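Local coordinates for MamA (Candidatus Magnetobacterium bavaricum, PDB 3VTX), which is a magnetosome-associated tetratricopeptide-repeat protein, with an all-helical fold of a kind that commonly serves as a scaffold for protein-protein interactions, at residues 14-19 with 46-51; 29-34 with 39-44; 57-62 with 81-86; 109-114 with 144-149. All blocks are in the same frame, centred on the assembly; numbering follows the deposited sequence.

Contact 1 of 4, residues 14-19 with 46-51; sequences KKRTKG and GKTYMD
Arg16 of helix 5-18 reaches across to Lys47, Thr48 and Asp51 of helix 39-51. Its CB points toward that helix, and CG keeps the heading because it lies anti to the backbone N (chi1 -173°). From CG the chain runs extended to NE, which lets one side chain bridge axes 11.7 Å apart in these short segments. Arg16 CG passes Thr48 OG1 at 4.1 Å, and Arg16 CD draws closer, 3.4 Å from Thr48 OG1; the two side chains run past one another in opposite senses. Thr48 OG1 is hydrogen-bonded to Lys44 O, one turn back on its own helix. Helices 5-18 and 39-51, first and third in the chain, run nearly the same way, their segments inclined by 16°, as alternate helices do in a tetratricopeptide-repeat array. Helix 21-34, between them in sequence, touches both: Ala24 meets Arg16, and Phe21 and Tyr28 meet Thr48. At the tip, the guanidinium takes Asp51 side-on in a salt bridge. Arg16 NE lies 3.0 Å from Asp51 OD2, and Arg16 NH1 2.9 Å from that same oxygen, which accepts two somewhat bent bonds: NE nearly along its C-O bond, NH1 from the syn side, out of the carboxylate plane. OD2 sits in the guanidinium plane, whereas the carboxylate is turned 30° from it. Over one guanidinium face lies the backbone of Lys47 and Thr48, with Thr48 N off toward the rim. Arg16 NH1 touches Lys47 CB at 3.6 Å, but the lysine chain then leads away, and its NZ forms a salt bridge with Glu74.

Contact 2 of 4, residues 29-34 with 39-44; sequences KKVLKA and VETLLK
Val31 and Leu32 meet Thr41 and Leu42 with no ring, amide or other flat group on either side; branched side chains alone make the contact, and it has no faces or edges to speak of. Thr41 occupies the middle. Its CG2 is anti to the backbone N, with OG1 beside that nitrogen (chi1 -56°), so the methyl and the hydroxyl meet different partners. Thr41 CG2 lies 3.7 Å from Leu32 CG, the two side chains passing in opposite directions, and it also touches Val31 CB at 3.9 Å. On its other branch, Thr41 OG1 rests 3.5 Å from Val31 CG1, a van der Waals contact, while its hydrogen bond goes to Asn38 OD1 just before the helix. Leu42 comes in beside this group: the CB bond does not aim at the partner helix, but the isobutyl end bends nearer, bringing Leu42 CD2 3.8 Å from Leu32 CD1. The second leucine branch joins in, with Leu32 CD2 3.9 Å from Leu42 CG. The helices concerned, 21-34 and 39-51, are consecutive and linked by a four-residue turn. Their segments run roughly antiparallel, at 145° and 9.7 Å between axes, the alternating up-and-down course of a tetratricopeptide-repeat array. Met9 touches Thr41 and Tyr8 touches Val31, both from helix 5-18, and Leu68 of helix 55-68 touches Leu42. Val31 and Leu32 offer only carbon to Thr41, whose hydroxyl is bonded to Asn38, so the contact rests on fit and on burial of methyl groups.

Contact 3 of 4, residues 57-62 with 81-86; sequences DAIESL and SANFMI
Ile59 and Ala82 bring helix 55-68 up to the C-terminal end of helix 73-85, their CA atoms 6.7 Å apart. Ile59 supplies nearly all of its side of the contact. Its CG1 is anti to the carbonyl carbon (chi1 -72°), and it is this branch, not CG2, that reaches Ala82 and Ile86. Ile59 CG1 presses on Ala82 CB at 3.5 Å, tighter than an ordinary van der Waals contact; the two helices meet closely at this short side chain. Farther out, Ile59 CD1 meets Ile86 CD1 tip to tip at 3.5 Å. Ile86 is the first residue to leave the helical conformation, and its CG1 sits between the backbone N and the carbonyl carbon (chi1 70°), which carries CD1 out to meet Ile59. Asn83 comes in obliquely, putting its OD1 3.6 Å from Ile59 CD1, while its side chain also touches Ala91 and Ala92 of helix 89-102. Leu79 adds a further apolar neighbour to Ile59. These are consecutive helices of the tetratricopeptide-repeat array, and their junction here is apolar apart from the amide oxygen: a buried methyl end held by fit among Ala82, Asn83 and Ile86.

Contact 4 of 4, residues 109-114 with 144-149; sequences AYYKLG and YQSIGL
Tyr111 OH and Ser146 OG lie 2.6 Å apart in a short hydrogen bond for which either hydroxyl could be the donor. Ser146 OG stands near the plane of the phenol ring, at its edge, and comes within 3.5 Å of Tyr111 CZ and 3.6 Å of Tyr111 CE1. The serine methylene follows behind, with Ser146 CB 3.7 Å from Tyr111 OH. Tyr111 and Ser146 are the only residues of the two segments that touch, and the area buried between the segments is 73 Å², yet both residues are buried in the protein. The tyrosine spans the gap because its CG is anti to the backbone N (chi1 -170°); although its CB bond does not aim at the other helix, the ring carries the hydroxyl across. Ser146, by contrast, faces its partner from the start. Its OG lies beside its own backbone N (chi1 -66°), where it is also hydrogen-bonded to Arg142 O, one turn earlier. Arg142 serves the other hydroxyl too, through a hydrogen bond between its NH2 and Tyr111 OH, so one residue steadies both ends of the pair. Farther out, aromatic neighbours hold the phenol: Phe140 meets it edge-to-face, and Tyr130 of helix 123-136 packs with its ring plane at about 45°. Tyr130 also touches Ile147, tying that middle helix to the serine-bearing one. Helices 107-119 and 141-153 lie in successive tetratricopeptide sequence repeats, with helix 123-136 between them in the chain touching both, the neighbour-to-neighbour arrangement of this superhelical fold.

In the fold
Contacts 1 and 2 share helix 39-51, and contact 2 is nested inside the loop that contact 1 closes; their centres are 13 Å apart. Contact 3 continues the array. It touches contact 1 where Met50 CE meets Met85 CE at 3.4 Å, and contact 2 where Leu43 CD1 meets Leu62 CD2 at 4.0 Å. Contact 4 lies on the far side of the chain's centre from the other three, with its centre about 28 Å from that of contact 1, about 34 Å from that of contact 2 and about 21 Å from that of contact 3. The four contacts sample the solenoid from its N-terminal helices to helix 141-153.

Contact 1 of 4, residues 14-19 with 46-51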
# COMPACT_ATOMS: atom_id res chain seq x y z
N LYS A 14 -17.06 4.32 -15.38
CA LYS A 14 -17.50 3.21 -16.23
C LYS A 14 -16.35 2.80 -17.19
O LYS A 14 -16.16 1.65 -17.49
CB LYS A 14 -18.70 3.64 -17.08
CG LYS A 14 -20.07 3.46 -16.44
CD LYS A 14 -21.10 4.40 -17.09
CE LYS A 14 -21.30 4.14 -18.59
NZ LYS A 14 -22.72 4.59 -18.98
N LYS A 15 -15.63 3.79 -17.68
CA LYS A 15 -14.42 3.47 -18.48
C LYS A 15 -13.35 2.76 -17.69
O LYS A 15 -12.78 1.80 -18.17
CB LYS A 15 -13.92 4.73 -19.17
CG LYS A 15 -14.77 5.12 -20.38
CD LYS A 15 -14.25 6.31 -21.18
CE LYS A 15 -15.20 6.75 -22.31
NZ LYS A 15 -14.55 7.77 -23.23
N ARG A 16 -13.09 3.19 -16.46
CA ARG A 16 -12.15 2.54 -15.65
C ARG A 16 -12.57 1.03 -15.43
O ARG A 16 -11.77 0.09 -15.58
CB ARG A 16 -12.04 3.29 -14.32
CG ARG A 16 -10.93 2.75 -13.44
CD ARG A 16 -10.89 3.50 -12.14
NE ARG A 16 -9.96 2.85 -11.27
CZ ARG A 16 -9.99 2.89 -9.96
NH1 ARG A 16 -9.10 2.20 -9.30
NH2 ARG A 16 -10.94 3.56 -9.32
N THR A 17 -13.85 0.83 -15.15
CA THR A 17 -14.32 -0.55 -14.87
C THR A 17 -14.06 -1.49 -16.07
O THR A 17 -13.55 -2.62 -15.91
CB THR A 17 -15.80 -0.48 -14.46
OG1 THR A 17 -15.85 0.16 -13.18
CG2 THR A 17 -16.42 -1.87 -14.38
N LYS A 18 -14.27 -0.93 -17.24
CA LYS A 18 -14.05 -1.54 -18.55
C LYS A 18 -12.56 -1.69 -18.97
O LYS A 18 -12.25 -2.41 -19.93
CB LYS A 18 -14.84 -0.64 -19.52
CG LYS A 18 -15.00 -1.03 -20.96
CD LYS A 18 -16.17 -0.23 -21.56
CE LYS A 18 -16.33 -0.50 -23.04
NZ LYS A 18 -17.72 -0.19 -23.50
N GLY A 19 -11.63 -1.06 -18.25
CA GLY A 19 -10.20 -1.30 -18.48
C GLY A 19 -9.67 -0.25 -19.47
O GLY A 19 -8.52 -0.33 -19.91
N GLY A 46 -5.88 9.48 -9.18
CA GLY A 46 -4.70 8.85 -8.55
C GLY A 46 -4.78 7.34 -8.63
O GLY A 46 -3.82 6.68 -9.00
N LYS A 47 -5.92 6.78 -8.24
CA LYS A 47 -6.06 5.32 -8.25
C LYS A 47 -5.94 4.71 -9.66
O LYS A 47 -5.44 3.58 -9.81
CB LYS A 47 -7.38 4.92 -7.64
CG LYS A 47 -7.51 5.08 -6.18
CD LYS A 47 -8.90 4.72 -5.72
CE LYS A 47 -8.95 4.72 -4.19
NZ LYS A 47 -10.37 4.46 -3.66
N THR A 48 -6.45 5.44 -10.66
CA THR A 48 -6.39 5.01 -12.05
C THR A 48 -4.92 4.94 -12.51
O THR A 48 -4.55 3.97 -13.13
CB THR A 48 -7.20 5.84 -12.97
OG1 THR A 48 -8.56 5.91 -12.48
CG2 THR A 48 -7.18 5.32 -14.41
N TYR A 49 -4.13 5.95 -12.18
CA TYR A 49 -2.75 5.91 -12.53
C TYR A 49 -2.05 4.78 -11.78
O TYR A 49 -1.14 4.17 -12.29
CB TYR A 49 -2.09 7.29 -12.29
CG TYR A 49 -2.26 8.29 -13.43
CD1 TYR A 49 -1.76 8.00 -14.72
CD2 TYR A 49 -2.85 9.52 -13.21
CE1 TYR A 49 -1.79 8.92 -15.73
CE2 TYR A 49 -2.96 10.45 -14.26
CZ TYR A 49 -2.44 10.13 -15.51
OH TYR A 49 -2.52 11.07 -16.50
N MET A 50 -2.44 4.47 -10.54
CA MET A 50 -1.81 3.34 -9.82
C MET A 50 -2.16 2.03 -10.52
O MET A 50 -1.29 1.18 -10.61
CB MET A 50 -2.24 3.30 -8.35
CG MET A 50 -1.76 4.48 -7.53
SD MET A 50 0.00 4.71 -7.43
CE MET A 50 0.44 3.32 -6.25
N ASP A 51 -3.38 1.92 -11.03
CA ASP A 51 -3.86 0.72 -11.73
C ASP A 51 -2.97 0.37 -12.93
O ASP A 51 -2.72 -0.80 -13.25
CB ASP A 51 -5.31 0.87 -12.21
CG ASP A 51 -6.37 0.70 -11.11
OD1 ASP A 51 -6.08 0.16 -10.02
OD2 ASP A 51 -7.51 1.15 -11.42

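Contact 2 of 4, residues 29-34 with 39-44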
# COMPACT_ATOMS: atom_id res chain seq x y z
N LYS A 29 -9.84 14.16 -15.85
CA LYS A 29 -9.16 15.37 -16.12
C LYS A 29 -10.15 16.49 -16.52
O LYS A 29 -9.91 17.68 -16.19
CB LYS A 29 -8.05 15.23 -17.11
CG LYS A 29 -6.77 14.52 -16.61
CD LYS A 29 -5.72 14.37 -17.64
CE LYS A 29 -4.45 13.77 -17.14
NZ LYS A 29 -3.49 13.62 -18.27
N LYS A 30 -11.19 16.10 -17.26
CA LYS A 30 -12.21 17.07 -17.72
C LYS A 30 -12.96 17.59 -16.45
O LYS A 30 -13.13 18.81 -16.31
CB LYS A 30 -13.14 16.41 -18.69
CG LYS A 30 -14.27 17.41 -19.21
CD LYS A 30 -14.73 17.13 -20.63
CE LYS A 30 -15.52 18.36 -21.23
NZ LYS A 30 -14.66 19.61 -21.10
N VAL A 31 -13.30 16.69 -15.53
CA VAL A 31 -13.90 17.09 -14.24
C VAL A 31 -13.03 18.13 -13.55
O VAL A 31 -13.52 19.18 -13.08
CB VAL A 31 -14.14 15.93 -13.34
CG1 VAL A 31 -14.58 16.42 -11.91
CG2 VAL A 31 -15.12 14.97 -13.89
N LEU A 32 -11.71 17.87 -13.50
CA LEU A 32 -10.77 18.66 -12.75
C LEU A 32 -10.43 19.98 -13.42
O LEU A 32 -9.99 20.90 -12.75
CB LEU A 32 -9.49 17.85 -12.46
CG LEU A 32 -9.72 16.69 -11.50
CD1 LEU A 32 -8.46 15.71 -11.41
CD2 LEU A 32 -10.04 17.18 -10.02
N LYS A 33 -10.64 20.07 -14.74
CA LYS A 33 -10.45 21.34 -15.47
C LYS A 33 -11.45 22.39 -14.93
O LYS A 33 -11.08 23.53 -14.74
CB LYS A 33 -10.72 21.21 -17.00
CG LYS A 33 -9.75 20.40 -17.87
CD LYS A 33 -10.37 20.31 -19.33
CE LYS A 33 -9.62 19.46 -20.37
NZ LYS A 33 -9.24 18.03 -20.01
N ALA A 34 -12.68 21.93 -14.70
CA ALA A 34 -13.83 22.73 -14.30
C ALA A 34 -13.91 22.90 -12.79
O ALA A 34 -14.36 23.96 -12.30
CB ALA A 34 -15.15 22.04 -14.83
N VAL A 39 -12.14 16.54 -4.57
CA VAL A 39 -11.31 15.51 -3.93
C VAL A 39 -11.69 14.12 -4.37
O VAL A 39 -10.81 13.27 -4.53
CB VAL A 39 -11.27 15.65 -2.38
CG1 VAL A 39 -10.53 16.96 -1.99
CG2 VAL A 39 -12.64 15.58 -1.80
N GLU A 40 -12.98 13.85 -4.63
CA GLU A 40 -13.40 12.49 -4.99
C GLU A 40 -12.72 12.08 -6.33
O GLU A 40 -12.22 10.92 -6.49
CB GLU A 40 -14.89 12.44 -5.21
CG GLU A 40 -15.39 11.12 -5.61
CD GLU A 40 -16.90 10.93 -5.51
OE1 GLU A 40 -17.61 11.95 -5.39
OE2 GLU A 40 -17.33 9.75 -5.56
N THR A 41 -12.70 13.05 -7.25
CA THR A 41 -12.02 12.91 -8.57
C THR A 41 -10.52 12.82 -8.47
O THR A 41 -9.92 11.99 -9.16
CB THR A 41 -12.49 13.96 -9.56
OG1 THR A 41 -13.92 13.83 -9.63
CG2 THR A 41 -11.93 13.72 -11.07
N LEU A 42 -9.91 13.61 -7.62
CA LEU A 42 -8.47 13.53 -7.40
C LEU A 42 -8.06 12.15 -6.94
O LEU A 42 -7.09 11.57 -7.48
CB LEU A 42 -7.98 14.61 -6.45
CG LEU A 42 -7.87 16.00 -7.01
CD1 LEU A 42 -7.73 17.07 -5.87
CD2 LEU A 42 -6.76 16.19 -8.08
N LEU A 43 -8.83 11.54 -6.04
CA LEU A 43 -8.50 10.21 -5.53
C LEU A 43 -8.71 9.17 -6.62
O LEU A 43 -7.94 8.27 -6.79
CB LEU A 43 -9.35 9.89 -4.30
CG LEU A 43 -9.02 8.56 -3.68
CD1 LEU A 43 -7.52 8.39 -3.31
CD2 LEU A 43 -9.94 8.39 -2.41
N LYS A 44 -9.80 9.29 -7.38
CA LYS A 44 -10.04 8.35 -8.45
C LYS A 44 -9.00 8.45 -9.55
O LYS A 44 -8.57 7.36 -10.04
CB LYS A 44 -11.45 8.54 -9.08
CG LYS A 44 -12.56 7.93 -8.22
CD LYS A 44 -13.93 8.47 -8.69
CE LYS A 44 -15.08 7.68 -7.95
NZ LYS A 44 -16.36 8.10 -8.54

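Contact 3 of 4, residues 57-62 with 81-86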
# COMPACT_ATOMS: atom_id res chain seq x y z
N ASP A 57 2.64 9.80 -11.78
CA ASP A 57 1.43 10.55 -12.16
C ASP A 57 0.38 10.51 -11.06
O ASP A 57 -0.31 11.49 -10.80
CB ASP A 57 0.92 10.00 -13.51
CG ASP A 57 1.71 10.53 -14.69
OD1 ASP A 57 1.70 11.75 -14.91
OD2 ASP A 57 2.36 9.73 -15.36
N ALA A 58 0.23 9.35 -10.40
CA ALA A 58 -0.70 9.27 -9.32
C ALA A 58 -0.40 10.29 -8.24
O ALA A 58 -1.31 10.95 -7.73
CB ALA A 58 -0.75 7.80 -8.76
N ILE A 59 0.86 10.38 -7.87
CA ILE A 59 1.31 11.27 -6.79
C ILE A 59 0.94 12.75 -7.10
O ILE A 59 0.56 13.51 -6.19
CB ILE A 59 2.85 11.09 -6.56
CG1 ILE A 59 3.13 9.74 -5.89
CG2 ILE A 59 3.45 12.30 -5.68
CD1 ILE A 59 4.64 9.40 -5.97
N GLU A 60 0.95 13.15 -8.38
CA GLU A 60 0.55 14.51 -8.72
C GLU A 60 -0.86 14.79 -8.22
O GLU A 60 -1.10 15.85 -7.63
CB GLU A 60 0.65 14.76 -10.26
CG GLU A 60 2.11 14.53 -10.77
CD GLU A 60 2.33 14.75 -12.29
OE1 GLU A 60 1.36 14.94 -13.03
OE2 GLU A 60 3.52 14.69 -12.77
N SER A 61 -1.81 13.86 -8.40
CA SER A 61 -3.17 14.01 -7.91
C SER A 61 -3.30 13.81 -6.40
O SER A 61 -4.07 14.48 -5.76
CB SER A 61 -4.21 13.12 -8.60
OG SER A 61 -4.41 13.59 -9.91
N LEU A 62 -2.61 12.82 -5.87
CA LEU A 62 -2.72 12.49 -4.46
C LEU A 62 -2.10 13.65 -3.64
O LEU A 62 -2.59 13.94 -2.53
CB LEU A 62 -1.96 11.18 -4.16
CG LEU A 62 -2.63 9.95 -4.79
CD1 LEU A 62 -1.63 8.74 -4.86
CD2 LEU A 62 -3.80 9.59 -3.97
N SER A 81 2.63 4.51 -0.40
CA SER A 81 2.98 3.36 -1.28
C SER A 81 3.61 3.81 -2.60
O SER A 81 4.63 3.27 -3.06
CB SER A 81 1.76 2.45 -1.53
OG SER A 81 1.30 1.82 -0.35
N ALA A 82 3.02 4.82 -3.21
CA ALA A 82 3.54 5.37 -4.47
C ALA A 82 4.91 5.99 -4.31
O ALA A 82 5.80 5.88 -5.18
CB ALA A 82 2.53 6.46 -5.00
N ASN A 83 5.09 6.71 -3.21
CA ASN A 83 6.37 7.34 -2.91
C ASN A 83 7.44 6.28 -2.75
O ASN A 83 8.57 6.47 -3.23
CB ASN A 83 6.19 8.23 -1.66
CG ASN A 83 5.69 9.62 -2.02
OD1 ASN A 83 6.27 10.27 -2.89
ND2 ASN A 83 4.89 10.15 -1.13
N PHE A 84 7.12 5.14 -2.15
CA PHE A 84 8.11 4.05 -2.06
C PHE A 84 8.43 3.55 -3.48
O PHE A 84 9.59 3.30 -3.80
CB PHE A 84 7.56 2.94 -1.22
CG PHE A 84 8.48 1.77 -0.95
CD1 PHE A 84 9.83 1.93 -0.67
CD2 PHE A 84 7.92 0.49 -0.82
CE1 PHE A 84 10.59 0.85 -0.35
CE2 PHE A 84 8.73 -0.59 -0.52
CZ PHE A 84 10.03 -0.39 -0.27
N MET A 85 7.42 3.46 -4.35
CA MET A 85 7.66 2.99 -5.73
C MET A 85 8.59 3.91 -6.50
O MET A 85 9.30 3.43 -7.41
CB MET A 85 6.34 2.82 -6.50
CG MET A 85 5.47 1.71 -5.95
SD MET A 85 3.92 1.67 -6.81
CE MET A 85 2.81 0.99 -5.58
N ILE A 86 8.59 5.17 -6.22
CA ILE A 86 9.39 6.14 -6.94
C ILE A 86 10.68 6.53 -6.18
O ILE A 86 11.35 7.50 -6.55
CB ILE A 86 8.61 7.38 -7.34
CG1 ILE A 86 8.24 8.26 -6.16
CG2 ILE A 86 7.39 7.00 -8.27
CD1 ILE A 86 8.07 9.77 -6.57

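Contact 4 of 4, residues 109-114 with 144-149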
# COMPACT_ATOMS: atom_id res chain seq x y z
N ALA A 109 -0.85 -0.67 5.71
CA ALA A 109 0.01 0.45 5.96
C ALA A 109 1.16 0.09 6.84
O ALA A 109 2.28 0.55 6.58
CB ALA A 109 -0.80 1.63 6.57
N TYR A 110 0.93 -0.68 7.91
CA TYR A 110 2.02 -1.04 8.79
C TYR A 110 2.99 -1.95 7.99
O TYR A 110 4.21 -1.83 8.15
CB TYR A 110 1.59 -1.85 9.97
CG TYR A 110 0.97 -1.03 11.10
CD1 TYR A 110 -0.38 -1.07 11.29
CD2 TYR A 110 1.75 -0.25 11.92
CE1 TYR A 110 -0.96 -0.34 12.35
CE2 TYR A 110 1.17 0.50 12.99
CZ TYR A 110 -0.20 0.44 13.15
OH TYR A 110 -0.82 1.12 14.25
N TYR A 111 2.45 -2.87 7.18
CA TYR A 111 3.31 -3.80 6.39
C TYR A 111 4.18 -3.01 5.41
O TYR A 111 5.41 -3.15 5.41
CB TYR A 111 2.56 -4.91 5.71
CG TYR A 111 3.45 -5.97 5.13
CD1 TYR A 111 4.35 -6.61 5.96
CD2 TYR A 111 3.48 -6.23 3.80
CE1 TYR A 111 5.24 -7.57 5.45
CE2 TYR A 111 4.39 -7.18 3.27
CZ TYR A 111 5.24 -7.82 4.13
OH TYR A 111 6.11 -8.76 3.58
N LYS A 112 3.57 -2.11 4.67
CA LYS A 112 4.33 -1.26 3.74
C LYS A 112 5.39 -0.43 4.47
O LYS A 112 6.55 -0.27 3.98
CB LYS A 112 3.41 -0.33 2.91
CG LYS A 112 2.60 -0.98 1.79
CD LYS A 112 3.34 -1.34 0.48
CE LYS A 112 2.38 -1.19 -0.75
NZ LYS A 112 3.03 -1.68 -2.00
N LEU A 113 5.05 0.13 5.64
CA LEU A 113 5.96 0.95 6.42
C LEU A 113 7.14 0.12 6.84
O LEU A 113 8.28 0.55 6.74
CB LEU A 113 5.23 1.52 7.69
CG LEU A 113 6.16 2.32 8.56
CD1 LEU A 113 6.65 3.68 7.87
CD2 LEU A 113 5.35 2.64 9.89
N GLY A 114 6.86 -1.11 7.23
CA GLY A 114 7.93 -2.03 7.56
C GLY A 114 8.86 -2.35 6.38
O GLY A 114 10.11 -2.34 6.53
N TYR A 144 5.76 -12.75 8.75
CA TYR A 144 6.79 -13.60 9.49
C TYR A 144 8.07 -13.75 8.70
O TYR A 144 9.18 -13.58 9.25
CB TYR A 144 6.27 -14.98 9.76
CG TYR A 144 5.02 -14.93 10.63
CD1 TYR A 144 5.11 -15.05 11.99
CD2 TYR A 144 3.77 -14.79 10.07
CE1 TYR A 144 3.93 -14.95 12.78
CE2 TYR A 144 2.61 -14.77 10.85
CZ TYR A 144 2.70 -14.83 12.16
OH TYR A 144 1.53 -14.80 12.91
N GLN A 145 7.97 -13.94 7.37
CA GLN A 145 9.17 -14.03 6.55
C GLN A 145 9.95 -12.70 6.62
O GLN A 145 11.16 -12.70 6.74
CB GLN A 145 8.80 -14.38 5.10
CG GLN A 145 8.15 -15.70 4.90
CD GLN A 145 7.66 -15.83 3.45
OE1 GLN A 145 8.51 -15.82 2.52
NE2 GLN A 145 6.34 -15.75 3.20
N SER A 146 9.23 -11.61 6.48
CA SER A 146 9.82 -10.24 6.48
C SER A 146 10.52 -9.95 7.81
O SER A 146 11.64 -9.35 7.82
CB SER A 146 8.79 -9.17 6.14
OG SER A 146 8.35 -9.33 4.82
N ILE A 147 9.91 -10.39 8.94
CA ILE A 147 10.59 -10.32 10.23
C ILE A 147 11.90 -11.08 10.22
O ILE A 147 12.94 -10.56 10.63
CB ILE A 147 9.73 -10.69 11.43
CG1 ILE A 147 8.58 -9.68 11.55
CG2 ILE A 147 10.63 -10.80 12.71
CD1 ILE A 147 7.50 -10.16 12.57
N GLY A 148 11.86 -12.26 9.68
CA GLY A 148 13.07 -13.10 9.55
C GLY A 148 14.16 -12.35 8.79
O GLY A 148 15.35 -12.35 9.19
N LEU A 149 13.76 -11.69 7.69
CA LEU A 149 14.77 -11.01 6.85
C LEU A 149 15.39 -9.83 7.64
O LEU A 149 16.60 -9.56 7.56
CB LEU A 149 14.18 -10.54 5.58
CG LEU A 149 15.11 -9.74 4.61
CD1 LEU A 149 16.16 -10.73 4.08
CD2 LEU A 149 14.35 -9.15 3.44